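Local coordinates for protein 7beta-hydroxysteroid dehydrogenase (Collinsella aerofaciens, PDB 5FYD) that reduces the 7-oxo group of 7-oxolithocholate with NADPH to give ursodeoxycholate, working as a homodimeric short-chain dehydrogenase of bile acids, at residues Thr103-Glu106 with Lys107-Met111; Ala161-Leu164 with Lys165-Ala169; His242-Lys245 with Ala246-Glu250; Thr249-Glu252 with Tyr253-Met257. All blocks are in the same frame, centred on the assembly; numbering follows the deposited sequence. Where two conformers were deposited one is given.

Contact 1: residues Thr103-Glu106 with Lys107-Met111; sequences TPWE and KHEAM
The indole of W105 and the carboxylate of E109, one helical turn apart, are joined by a hydrogen bond from W105 NE1 to E109 OE1, 2.8 Å long. OE1 lies 14° out of the indole plane, at the N-H edge, and accepts through its anti lone pair; the carboxylate itself is turned 74° from the ring. W105 can bend forward in this way because its CG stands opposite the backbone N, which lays the ring along the helix toward the following turn. One face of the six-membered ring then receives H108 CB in a CH-pi contact, 4.0 Å from the ring centroid. H108 in turn has CG opposite its own carbonyl carbon (chi1 -76°), and its imidazole is carried back over T103. There T103 CG2 sits above the centre of the ring, 3.7 Å from the H108 ring centroid, a place that suits the methyl of a beta-branched residue. The polar end of H108 is held from outside the turn, NE2 bonding to the carbonyl of I100. Replacing H108 by an alanine would probably leave the T103 methyl without its aromatic cover and the I100 carbonyl without this donor, although CB could still touch W105. Along the backbone, H108 N bonds to P104 O (3.2 Å) and E109 N to W105 O (2.8 Å). A proline is tolerated at P104 because its nitrogen need not donate there, and the whole is the first turn of helix 105-132 in the Rossmann-type fold, with P104 at the N-cap position.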
loop_
_atom_site.group_PDB
_atom_site.type_symbol
_atom_site.label_atom_id
_atom_site.label_comp_id
_atom_site.label_asym_id
_atom_site.label_seq_id
_atom_site.Cartn_x
_atom_site.Cartn_y
_atom_site.Cartn_z
ATOM N N THR A 103 -15.020 10.253 6.226
ATOM C CA THR A 103 -14.582 10.438 4.863
ATOM C C THR A 103 -15.413 11.582 4.284
ATOM O O THR A 103 -16.644 11.500 4.281
ATOM C CB THR A 103 -14.799 9.124 4.096
ATOM O OG1 THR A 103 -13.941 8.132 4.659
ATOM C CG2 THR A 103 -14.488 9.266 2.600
ATOM N N PRO A 104 -14.763 12.640 3.779
ATOM C CA PRO A 104 -15.500 13.813 3.283
ATOM C C PRO A 104 -16.292 13.449 2.037
ATOM O O PRO A 104 -15.920 12.481 1.336
ATOM C CB PRO A 104 -14.398 14.831 2.972
ATOM C CG PRO A 104 -13.154 14.054 2.836
ATOM C CD PRO A 104 -13.296 12.805 3.644
ATOM N N TRP A 105 -17.398 14.152 1.797
ATOM C CA TRP A 105 -18.237 13.858 0.650
ATOM C C TRP A 105 -17.457 13.851 -0.671
ATOM O O TRP A 105 -17.697 12.968 -1.502
ATOM C CB TRP A 105 -19.511 14.744 0.549
ATOM C CG TRP A 105 -20.229 14.333 -0.639
ATOM C CD1 TRP A 105 -20.235 14.946 -1.845
ATOM C CD2 TRP A 105 -20.894 13.097 -0.807
ATOM N NE1 TRP A 105 -20.893 14.176 -2.765
ATOM C CE2 TRP A 105 -21.310 13.024 -2.141
ATOM C CE3 TRP A 105 -21.187 12.044 0.052
ATOM C CZ2 TRP A 105 -22.013 11.920 -2.646
ATOM C CZ3 TRP A 105 -21.890 10.958 -0.443
ATOM C CH2 TRP A 105 -22.271 10.897 -1.772
ATOM N N GLU A 106 -16.553 14.825 -0.870
ATOM C CA GLU A 106 -15.765 14.891 -2.108
ATOM C C GLU A 106 -15.091 13.538 -2.408
ATOM O O GLU A 106 -15.074 13.112 -3.548
ATOM C CB GLU A 106 -14.723 16.034 -2.044
ATOM C CG GLU A 106 -13.606 15.785 -1.034
ATOM C CD GLU A 106 -12.607 16.911 -0.896
ATOM O OE1 GLU A 106 -12.156 17.438 -1.944
ATOM O OE2 GLU A 106 -12.249 17.242 0.271
ATOM N N LYS A 107 -14.574 12.864 -1.372
ATOM C CA LYS A 107 -13.924 11.551 -1.525
ATOM C C LYS A 107 -14.942 10.448 -1.788
ATOM O O LYS A 107 -14.705 9.581 -2.614
ATOM C CB LYS A 107 -13.054 11.213 -0.309
ATOM C CG LYS A 107 -12.234 9.917 -0.427
ATOM C CD LYS A 107 -11.158 10.012 -1.520
ATOM C CE LYS A 107 -9.900 9.227 -1.183
ATOM N NZ LYS A 107 -8.728 9.687 -1.977
ATOM N N HIS A 108 -16.071 10.471 -1.090
ATOM C CA HIS A 108 -17.172 9.556 -1.410
ATOM C C HIS A 108 -17.613 9.667 -2.865
ATOM O O HIS A 108 -17.863 8.665 -3.530
ATOM C CB HIS A 108 -18.377 9.765 -0.494
ATOM C CG HIS A 108 -18.208 9.199 0.885
ATOM N ND1 HIS A 108 -18.033 7.856 1.126
ATOM C CD2 HIS A 108 -18.215 9.794 2.101
ATOM C CE1 HIS A 108 -17.928 7.649 2.424
ATOM N NE2 HIS A 108 -18.075 8.805 3.038
ATOM N N GLU A 109 -17.694 10.898 -3.357
ATOM C CA GLU A 109 -18.131 11.090 -4.721
ATOM C C GLU A 109 -17.072 10.591 -5.698
ATOM O O GLU A 109 -17.410 10.035 -6.744
ATOM C CB GLU A 109 -18.525 12.542 -5.000
ATOM C CG GLU A 109 -19.177 12.685 -6.369
ATOM C CD GLU A 109 -20.140 13.851 -6.512
ATOM O OE1 GLU A 109 -20.846 14.212 -5.554
ATOM O OE2 GLU A 109 -20.208 14.383 -7.626
ATOM N N ALA A 110 -15.800 10.784 -5.357
ATOM C CA ALA A 110 -14.709 10.262 -6.172
ATOM C C ALA A 110 -14.848 8.741 -6.291
ATOM O O ALA A 110 -14.713 8.183 -7.370
ATOM C CB ALA A 110 -13.352 10.625 -5.586
ATOM N N MET A 111 -15.130 8.086 -5.171
ATOM C CA MET A 111 -15.281 6.621 -5.169
ATOM C C MET A 111 -16.496 6.180 -5.979
ATOM O O MET A 111 -16.419 5.236 -6.764
ATOM C CB MET A 111 -15.327 6.072 -3.756
ATOM C CG MET A 111 -13.941 6.106 -3.083
ATOM S SD MET A 111 -13.900 5.336 -1.456
ATOM C CE MET A 111 -14.715 6.548 -0.451
#

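Contact 2: residues Ala161-Leu164 with Lys165-Ala169; sequences AFIL and KMTEA
With chi1 at -54°, T167 sets OG1 beside its own backbone N and opposite its carbonyl carbon, which turns the hydroxyl back along the helix onto I163 O. T167 OG1 donates to I163 O at 2.8 Å, and T167 N donates to the same oxygen at 3.0 Å, the two arriving from opposite faces of the carbonyl plane. A threonine suits this buried spot, since the helix already supplies an acceptor for its hydroxyl, which also bonds N140 of strand 136-143. On another side of the turn, K165 and E168 form a salt bridge, with K165 NZ 2.8 Å from E168 OE1 on the syn side of the carboxylate. L164 lies under this pair. Its CD1 is 3.5 Å from E168 OE2, and its CD2 packs 3.9 Å from K165 CE, the leucine and lysine chains running side by side. The remaining oxygen of E168, OE2, bonds S230 at the outermost strand 230-232. A glutamine in place of E168 is likely to leave the K165 ammonium without its charged mate, even if some polar contact survived. Main-chain bonds such as K165 N to A161 O, 2.9 Å, complete the regular turn. L164 and T167 face strand 179-186, and I163, M166 and T167 meet helix 105-132, so this is an amphipathic turn of helix 154-173, which also carries, just before it, K160 and, a turn further back, Y156, the probable Tyr-Lys pair of the short-chain dehydrogenase active site.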
loop_
_atom_site.group_PDB
_atom_site.type_symbol
_atom_site.label_atom_id
_atom_site.label_comp_id
_atom_site.label_asym_id
_atom_site.label_seq_id
_atom_site.Cartn_x
_atom_site.Cartn_y
_atom_site.Cartn_z
ATOM N N ALA A 161 -19.381 -4.524 -5.023
ATOM C CA ALA A 161 -20.637 -5.288 -5.108
ATOM C C ALA A 161 -21.526 -4.794 -6.247
ATOM O O ALA A 161 -22.230 -5.580 -6.906
ATOM C CB ALA A 161 -21.382 -5.242 -3.796
ATOM N N PHE A 162 -21.537 -3.483 -6.466
ATOM C CA PHE A 162 -22.273 -2.923 -7.612
ATOM C C PHE A 162 -21.735 -3.522 -8.916
ATOM O O PHE A 162 -22.491 -4.023 -9.772
ATOM C CB PHE A 162 -22.146 -1.402 -7.628
ATOM C CG PHE A 162 -22.993 -0.741 -8.664
ATOM C CD1 PHE A 162 -22.552 -0.612 -9.965
ATOM C CD2 PHE A 162 -24.262 -0.277 -8.327
ATOM C CE1 PHE A 162 -23.341 -0.003 -10.920
ATOM C CE2 PHE A 162 -25.050 0.322 -9.262
ATOM C CZ PHE A 162 -24.592 0.477 -10.559
ATOM N N ILE A 163 -20.410 -3.506 -9.059
ATOM C CA ILE A 163 -19.768 -4.063 -10.258
ATOM C C ILE A 163 -20.094 -5.555 -10.381
ATOM O O ILE A 163 -20.430 -6.034 -11.465
ATOM C CB ILE A 163 -18.239 -3.851 -10.232
ATOM C CG1 ILE A 163 -17.926 -2.352 -10.359
ATOM C CG2 ILE A 163 -17.550 -4.680 -11.312
ATOM C CD1 ILE A 163 -16.487 -1.970 -10.106
ATOM N N LEU A 164 -20.007 -6.277 -9.260
ATOM C CA LEU A 164 -20.283 -7.716 -9.257
ATOM C C LEU A 164 -21.712 -7.993 -9.750
ATOM O O LEU A 164 -21.931 -8.722 -10.729
ATOM C CB LEU A 164 -20.102 -8.281 -7.857
ATOM C CG LEU A 164 -20.449 -9.749 -7.635
ATOM C CD1 LEU A 164 -19.653 -10.729 -8.484
ATOM C CD2 LEU A 164 -20.273 -10.035 -6.159
ATOM N N LYS A 165 -22.673 -7.418 -9.063
ATOM C CA LYS A 165 -24.069 -7.722 -9.369
ATOM C C LYS A 165 -24.520 -7.201 -10.739
ATOM O O LYS A 165 -25.315 -7.870 -11.424
ATOM C CB LYS A 165 -24.999 -7.252 -8.254
ATOM C CG LYS A 165 -24.766 -7.928 -6.903
ATOM C CD LYS A 165 -25.040 -9.419 -6.905
ATOM C CE LYS A 165 -24.161 -10.156 -5.904
ATOM N NZ LYS A 165 -24.248 -11.598 -6.117
ATOM N N MET A 166 -24.028 -6.031 -11.153
ATOM C CA MET A 166 -24.337 -5.531 -12.485
ATOM C C MET A 166 -23.785 -6.482 -13.535
ATOM O O MET A 166 -24.449 -6.794 -14.511
ATOM C CB MET A 166 -23.769 -4.127 -12.715
ATOM C CG MET A 166 -24.273 -3.495 -14.019
ATOM S SD MET A 166 -26.031 -3.075 -13.821
ATOM C CE MET A 166 -26.584 -2.944 -15.506
ATOM N N THR A 167 -22.534 -6.926 -13.351
ATOM C CA THR A 167 -21.888 -7.776 -14.357
ATOM C C THR A 167 -22.506 -9.168 -14.375
ATOM O O THR A 167 -22.673 -9.750 -15.447
ATOM C CB THR A 167 -20.370 -7.819 -14.177
ATOM O OG1 THR A 167 -19.868 -6.482 -14.150
ATOM C CG2 THR A 167 -19.701 -8.567 -15.328
ATOM N N GLU A 168 -22.881 -9.684 -13.208
ATOM C CA GLU A 168 -23.572 -10.979 -13.136
ATOM C C GLU A 168 -24.855 -10.936 -13.946
ATOM O O GLU A 168 -25.132 -11.847 -14.712
ATOM C CB GLU A 168 -23.871 -11.388 -11.694
ATOM C CG GLU A 168 -22.633 -11.796 -10.893
ATOM C CD GLU A 168 -22.938 -12.229 -9.473
ATOM O OE1 GLU A 168 -23.883 -11.707 -8.848
ATOM O OE2 GLU A 168 -22.218 -13.101 -8.941
ATOM N N ALA A 169 -25.612 -9.855 -13.784
ATOM C CA ALA A 169 -26.877 -9.678 -14.511
ATOM C C ALA A 169 -26.653 -9.681 -16.008
ATOM O O ALA A 169 -27.309 -10.440 -16.733
ATOM C CB ALA A 169 -27.548 -8.397 -14.083
#

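Contact 3: residues His242-Lys245 with Ala246-Glu250; sequences HDWK and ANHTE
W244 and H248 meet obliquely at the end of a helix, their ring planes 43° apart and the centroid of the W244 six-membered ring 4.5 Å from that of H248. The contact is made by the benzo side of the indole: W244 CE3 comes to 3.6 Å from H248 CG, and CZ3 lies over one face of the imidazole toward its rim. H248 has left helical geometry, yet its CG stays opposite its carbonyl carbon (chi1 -61°), which folds the ring back against the tryptophan instead of out along the chain. The imidazole edge turns to D243 O, and ND1 bonds E252 of the next helix. Two residues earlier in each partner, the methyl of A246 leans against the H242 ring, with A246 CB 3.7 Å from H242 CE1; so small a side chain fits close beside the imidazole.

The backbone bonds fade toward the end. N247 N still reaches D243 O at 2.9 Å, whereas the bond from H248 N to W244 O is weak. Water takes over part of the work: one water lies 2.8 Å from K245 O and 2.7 Å from H248 O, donating to both, and another lies 2.8 Å from W244 O, probably donating to it. Chemically, then, the last carbonyls of helix 235-247, with a weak amide partner or none among the contacts described, are met by water, while the benzo side of W244 packs obliquely on one face of the H248 imidazole. The hydrogen bond to E252 would be expected to favour a proton on ND1 of H248 and, being to a carboxylate, perhaps to raise the imidazole's basicity.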
loop_
_atom_site.group_PDB
_atom_site.type_symbol
_atom_site.label_atom_id
_atom_site.label_comp_id
_atom_site.label_asym_id
_atom_site.label_seq_id
_atom_site.Cartn_x
_atom_site.Cartn_y
_atom_site.Cartn_z
ATOM N N HIS A 242 -17.045 -19.999 0.127
ATOM C CA HIS A 242 -18.063 -21.014 0.315
ATOM C C HIS A 242 -18.232 -21.372 1.780
ATOM O O HIS A 242 -19.352 -21.548 2.238
ATOM C CB HIS A 242 -17.811 -22.279 -0.512
ATOM C CG HIS A 242 -18.931 -23.257 -0.388
ATOM N ND1 HIS A 242 -18.936 -24.240 0.570
ATOM C CD2 HIS A 242 -20.137 -23.320 -1.002
ATOM C CE1 HIS A 242 -20.071 -24.910 0.505
ATOM N NE2 HIS A 242 -20.825 -24.367 -0.428
ATOM N N ASP A 243 -17.134 -21.467 2.512
ATOM C CA ASP A 243 -17.201 -21.799 3.926
ATOM C C ASP A 243 -17.862 -20.691 4.754
ATOM O O ASP A 243 -18.670 -20.986 5.632
ATOM C CB ASP A 243 -15.817 -22.151 4.437
ATOM C CG ASP A 243 -15.294 -23.420 3.808
ATOM O OD1 ASP A 243 -16.131 -24.247 3.385
ATOM O OD2 ASP A 243 -14.064 -23.576 3.693
ATOM N N TRP A 244 -17.560 -19.432 4.445
ATOM C CA TRP A 244 -18.286 -18.307 5.065
ATOM C C TRP A 244 -19.795 -18.361 4.765
ATOM O O TRP A 244 -20.642 -18.259 5.688
ATOM C CB TRP A 244 -17.666 -16.966 4.651
ATOM C CG TRP A 244 -16.443 -16.646 5.422
ATOM C CD1 TRP A 244 -15.160 -16.617 4.961
ATOM C CD2 TRP A 244 -16.381 -16.294 6.807
ATOM N NE1 TRP A 244 -14.299 -16.295 5.979
ATOM C CE2 TRP A 244 -15.024 -16.090 7.126
ATOM C CE3 TRP A 244 -17.340 -16.130 7.809
ATOM C CZ2 TRP A 244 -14.602 -15.714 8.411
ATOM C CZ3 TRP A 244 -16.919 -15.775 9.094
ATOM C CH2 TRP A 244 -15.571 -15.563 9.377
ATOM N N LYS A 245 -20.132 -18.610 3.505
ATOM C CA LYS A 245 -21.532 -18.623 3.072
ATOM C C LYS A 245 -22.301 -19.762 3.716
ATOM O O LYS A 245 -23.416 -19.574 4.186
ATOM C CB LYS A 245 -21.632 -18.747 1.556
ATOM C CG LYS A 245 -21.382 -17.471 0.766
ATOM C CD LYS A 245 -21.554 -17.764 -0.731
ATOM C CE LYS A 245 -21.598 -16.500 -1.578
ATOM N NZ LYS A 245 -21.687 -16.862 -3.015
ATOM N N ALA A 246 -21.679 -20.929 3.773
ATOM C CA ALA A 246 -22.359 -22.157 4.164
ATOM C C ALA A 246 -22.397 -22.356 5.673
ATOM O O ALA A 246 -23.383 -22.908 6.192
ATOM C CB ALA A 246 -21.699 -23.350 3.499
ATOM N N ASN A 247 -21.348 -21.924 6.372
ATOM C CA ASN A 247 -21.167 -22.293 7.784
ATOM C C ASN A 247 -21.243 -21.156 8.788
ATOM O O ASN A 247 -21.061 -21.385 9.985
ATOM C CB ASN A 247 -19.828 -23.013 7.939
ATOM C CG ASN A 247 -19.735 -24.237 7.059
ATOM O OD1 ASN A 247 -20.718 -24.945 6.880
ATOM N ND2 ASN A 247 -18.576 -24.479 6.495
ATOM N N HIS A 248 -21.488 -19.928 8.328
ATOM C CA HIS A 248 -21.505 -18.780 9.221
ATOM C C HIS A 248 -22.640 -17.870 8.844
ATOM O O HIS A 248 -23.114 -17.890 7.711
ATOM C CB HIS A 248 -20.181 -18.010 9.133
ATOM C CG HIS A 248 -19.000 -18.827 9.532
ATOM N ND1 HIS A 248 -18.563 -18.908 10.835
ATOM C CD2 HIS A 248 -18.190 -19.641 8.812
ATOM C CE1 HIS A 248 -17.513 -19.707 10.897
ATOM N NE2 HIS A 248 -17.275 -20.176 9.687
ATOM N N THR A 249 -23.073 -17.062 9.794
ATOM C CA THR A 249 -24.086 -16.064 9.502
ATOM C C THR A 249 -23.413 -14.937 8.730
ATOM O O THR A 249 -22.188 -14.803 8.730
ATOM C CB THR A 249 -24.698 -15.476 10.781
ATOM O OG1 THR A 249 -23.673 -14.810 11.528
ATOM C CG2 THR A 249 -25.347 -16.588 11.613
ATOM N N GLU A 250 -24.232 -14.108 8.099
ATOM C CA GLU A 250 -23.724 -12.903 7.457
ATOM C C GLU A 250 -22.999 -12.017 8.460
ATOM O O GLU A 250 -21.929 -11.494 8.161
ATOM C CB GLU A 250 -24.861 -12.135 6.778
ATOM C CG GLU A 250 -24.433 -10.923 5.966
ATOM C CD GLU A 250 -23.740 -11.217 4.647
ATOM O OE1 GLU A 250 -23.329 -12.376 4.411
ATOM O OE2 GLU A 250 -23.610 -10.252 3.822
HETATM O O HOH W 1 -21.380 -15.619 6.061
HETATM O O HOH W 2 -24.470 -17.361 5.489
#

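Contact 4: residues Thr249-Glu252 with Tyr253-Met257; sequences TEDE and YIRYM
Three sound main-chain bonds, I254 N to E250 O, R255 N to D251 O (2.8 Å) and Y256 N to E252 O, follow a weak one from Y253 N to T249 O, as the helix winds up from its first turn. At its start, T249 and E252 exchange bonds in both directions. E252 N donates to T249 OG1 at 3.1 Å, and T249 N donates to E252 OE2 at 2.9 Å, approaching from above the carboxylate plane. This reciprocal pair is a capping box, the classic start of a helix, and it opens helix 250-258 in the C-terminal part of the chain whose removal abolishes activity. Threonine and glutamate are well chosen here: a short hydroxyl can bend back to an amide that has no helical carbonyl ahead of it, and a longer carboxylate can reach the N-cap nitrogen. E252 has its CG opposite the carbonyl carbon (chi1 -77°), directing the chain back toward T249; its second oxygen, OE1, bonds H248.

On the solvent side, the guanidinium of R255 is laid over D251, with D251 CB beneath one of its faces, 3.7 Å from R255 NH1. Carboxylate and guanidinium planes stand 76° apart, and the D251 OD2 to R255 NH2 distance of 3.9 Å makes a long salt bridge of charge alone. A water bridges the two more directly, donating to D251 OD2 and accepting from R255 NH1 at 2.8 Å. Elsewhere I254 CD1 packs 3.9 Å from E250 CG, while the Y253 ring leads away to I147 and S148 of helix 145-148.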
loop_
_atom_site.group_PDB
_atom_site.type_symbol
_atom_site.label_atom_id
_atom_site.label_comp_id
_atom_site.label_asym_id
_atom_site.label_seq_id
_atom_site.Cartn_x
_atom_site.Cartn_y
_atom_site.Cartn_z
ATOM N N THR A 249 -23.073 -17.062 9.794
ATOM C CA THR A 249 -24.086 -16.064 9.502
ATOM C C THR A 249 -23.413 -14.937 8.730
ATOM O O THR A 249 -22.188 -14.803 8.730
ATOM C CB THR A 249 -24.698 -15.476 10.781
ATOM O OG1 THR A 249 -23.673 -14.810 11.528
ATOM C CG2 THR A 249 -25.347 -16.588 11.613
ATOM N N GLU A 250 -24.232 -14.108 8.099
ATOM C CA GLU A 250 -23.724 -12.903 7.457
ATOM C C GLU A 250 -22.999 -12.017 8.460
ATOM O O GLU A 250 -21.929 -11.494 8.161
ATOM C CB GLU A 250 -24.861 -12.135 6.778
ATOM C CG GLU A 250 -24.433 -10.923 5.966
ATOM C CD GLU A 250 -23.740 -11.217 4.647
ATOM O OE1 GLU A 250 -23.329 -12.376 4.411
ATOM O OE2 GLU A 250 -23.610 -10.252 3.822
ATOM N N ASP A 251 -23.594 -11.839 9.638
ATOM C CA ASP A 251 -22.979 -11.023 10.681
ATOM C C ASP A 251 -21.581 -11.495 11.083
ATOM O O ASP A 251 -20.686 -10.675 11.308
ATOM C CB ASP A 251 -23.886 -10.978 11.913
ATOM C CG ASP A 251 -25.065 -10.039 11.749
ATOM O OD1 ASP A 251 -25.332 -9.526 10.642
ATOM O OD2 ASP A 251 -25.744 -9.805 12.768
ATOM N N GLU A 252 -21.382 -12.815 11.173
ATOM C CA GLU A 252 -20.067 -13.334 11.522
ATOM C C GLU A 252 -19.013 -12.934 10.509
ATOM O O GLU A 252 -17.888 -12.633 10.860
ATOM C CB GLU A 252 -20.093 -14.864 11.618
ATOM C CG GLU A 252 -20.716 -15.431 12.882
ATOM C CD GLU A 252 -20.704 -16.939 12.774
ATOM O OE1 GLU A 252 -19.639 -17.538 13.026
ATOM O OE2 GLU A 252 -21.666 -17.518 12.296
ATOM N N TYR A 253 -19.389 -12.962 9.234
ATOM C CA TYR A 253 -18.482 -12.634 8.139
ATOM C C TYR A 253 -18.132 -11.146 8.182
ATOM O O TYR A 253 -16.961 -10.769 8.074
ATOM C CB TYR A 253 -19.142 -13.003 6.815
ATOM C CG TYR A 253 -18.240 -13.158 5.608
ATOM C CD1 TYR A 253 -16.841 -13.042 5.676
ATOM C CD2 TYR A 253 -18.805 -13.452 4.385
ATOM C CE1 TYR A 253 -16.066 -13.217 4.542
ATOM C CE2 TYR A 253 -18.040 -13.618 3.256
ATOM C CZ TYR A 253 -16.681 -13.512 3.334
ATOM O OH TYR A 253 -15.956 -13.715 2.169
ATOM N N ILE A 254 -19.139 -10.310 8.375
ATOM C CA ILE A 254 -18.932 -8.854 8.485
ATOM C C ILE A 254 -18.011 -8.554 9.666
ATOM O O ILE A 254 -17.035 -7.802 9.547
ATOM C CB ILE A 254 -20.277 -8.113 8.698
ATOM C CG1 ILE A 254 -21.168 -8.285 7.460
ATOM C CG2 ILE A 254 -20.058 -6.632 9.033
ATOM C CD1 ILE A 254 -22.626 -7.981 7.744
ATOM N N ARG A 255 -18.349 -9.143 10.807
ATOM C CA ARG A 255 -17.618 -8.896 12.052
ATOM C C ARG A 255 -16.176 -9.341 11.955
ATOM O O ARG A 255 -15.315 -8.681 12.488
ATOM C CB ARG A 255 -18.308 -9.558 13.252
ATOM C CG ARG A 255 -19.532 -8.778 13.701
ATOM C CD ARG A 255 -20.154 -9.341 14.974
ATOM N NE ARG A 255 -21.393 -8.621 15.277
ATOM C CZ ARG A 255 -22.607 -9.142 15.433
ATOM N NH1 ARG A 255 -22.837 -10.447 15.372
ATOM N NH2 ARG A 255 -23.622 -8.323 15.677
ATOM N N TYR A 256 -15.941 -10.442 11.250
ATOM C CA TYR A 256 -14.588 -10.928 10.996
ATOM C C TYR A 256 -13.789 -9.896 10.221
ATOM O O TYR A 256 -12.670 -9.548 10.613
ATOM C CB TYR A 256 -14.643 -12.238 10.240
ATOM C CG TYR A 256 -13.325 -12.899 10.060
ATOM C CD1 TYR A 256 -12.718 -13.553 11.132
ATOM C CD2 TYR A 256 -12.697 -12.935 8.817
ATOM C CE1 TYR A 256 -11.502 -14.202 10.977
ATOM C CE2 TYR A 256 -11.478 -13.592 8.655
ATOM C CZ TYR A 256 -10.895 -14.216 9.740
ATOM O OH TYR A 256 -9.699 -14.873 9.609
ATOM N N MET A 257 -14.395 -9.346 9.165
ATOM C CA MET A 257 -13.769 -8.273 8.406
ATOM C C MET A 257 -13.464 -7.044 9.239
ATOM O O MET A 257 -12.435 -6.414 9.040
ATOM C CB MET A 257 -14.621 -7.864 7.206
ATOM C CG MET A 257 -14.824 -8.962 6.173
ATOM S SD MET A 257 -13.289 -9.632 5.491
ATOM C CE MET A 257 -12.581 -8.179 4.734
HETATM O O HOH W 3 -25.529 -11.220 14.942
#

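In the fold
All four are local contacts in or at the ends of helices; contacts 1, 2 and 3 follow in order along the chain, and contact 4 begins where contact 3 ends. Contacts 3 and 4 form one unit: their centres are about 9 Å apart, they share T249 and E250, and W244 CD2 lies 3.5 Å from Y253 CD1. Contacts 1 and 2 belong to neighbouring helices of the Rossmann-type core, nearest atoms about 8 Å apart. Each lies near the probable active site: the M111 side chain is about 6 Å from that of Y156, the I163 side chain about 4 Å from that of K160. The W244 side chain comes about 4 Å from that of NADP-binding S240.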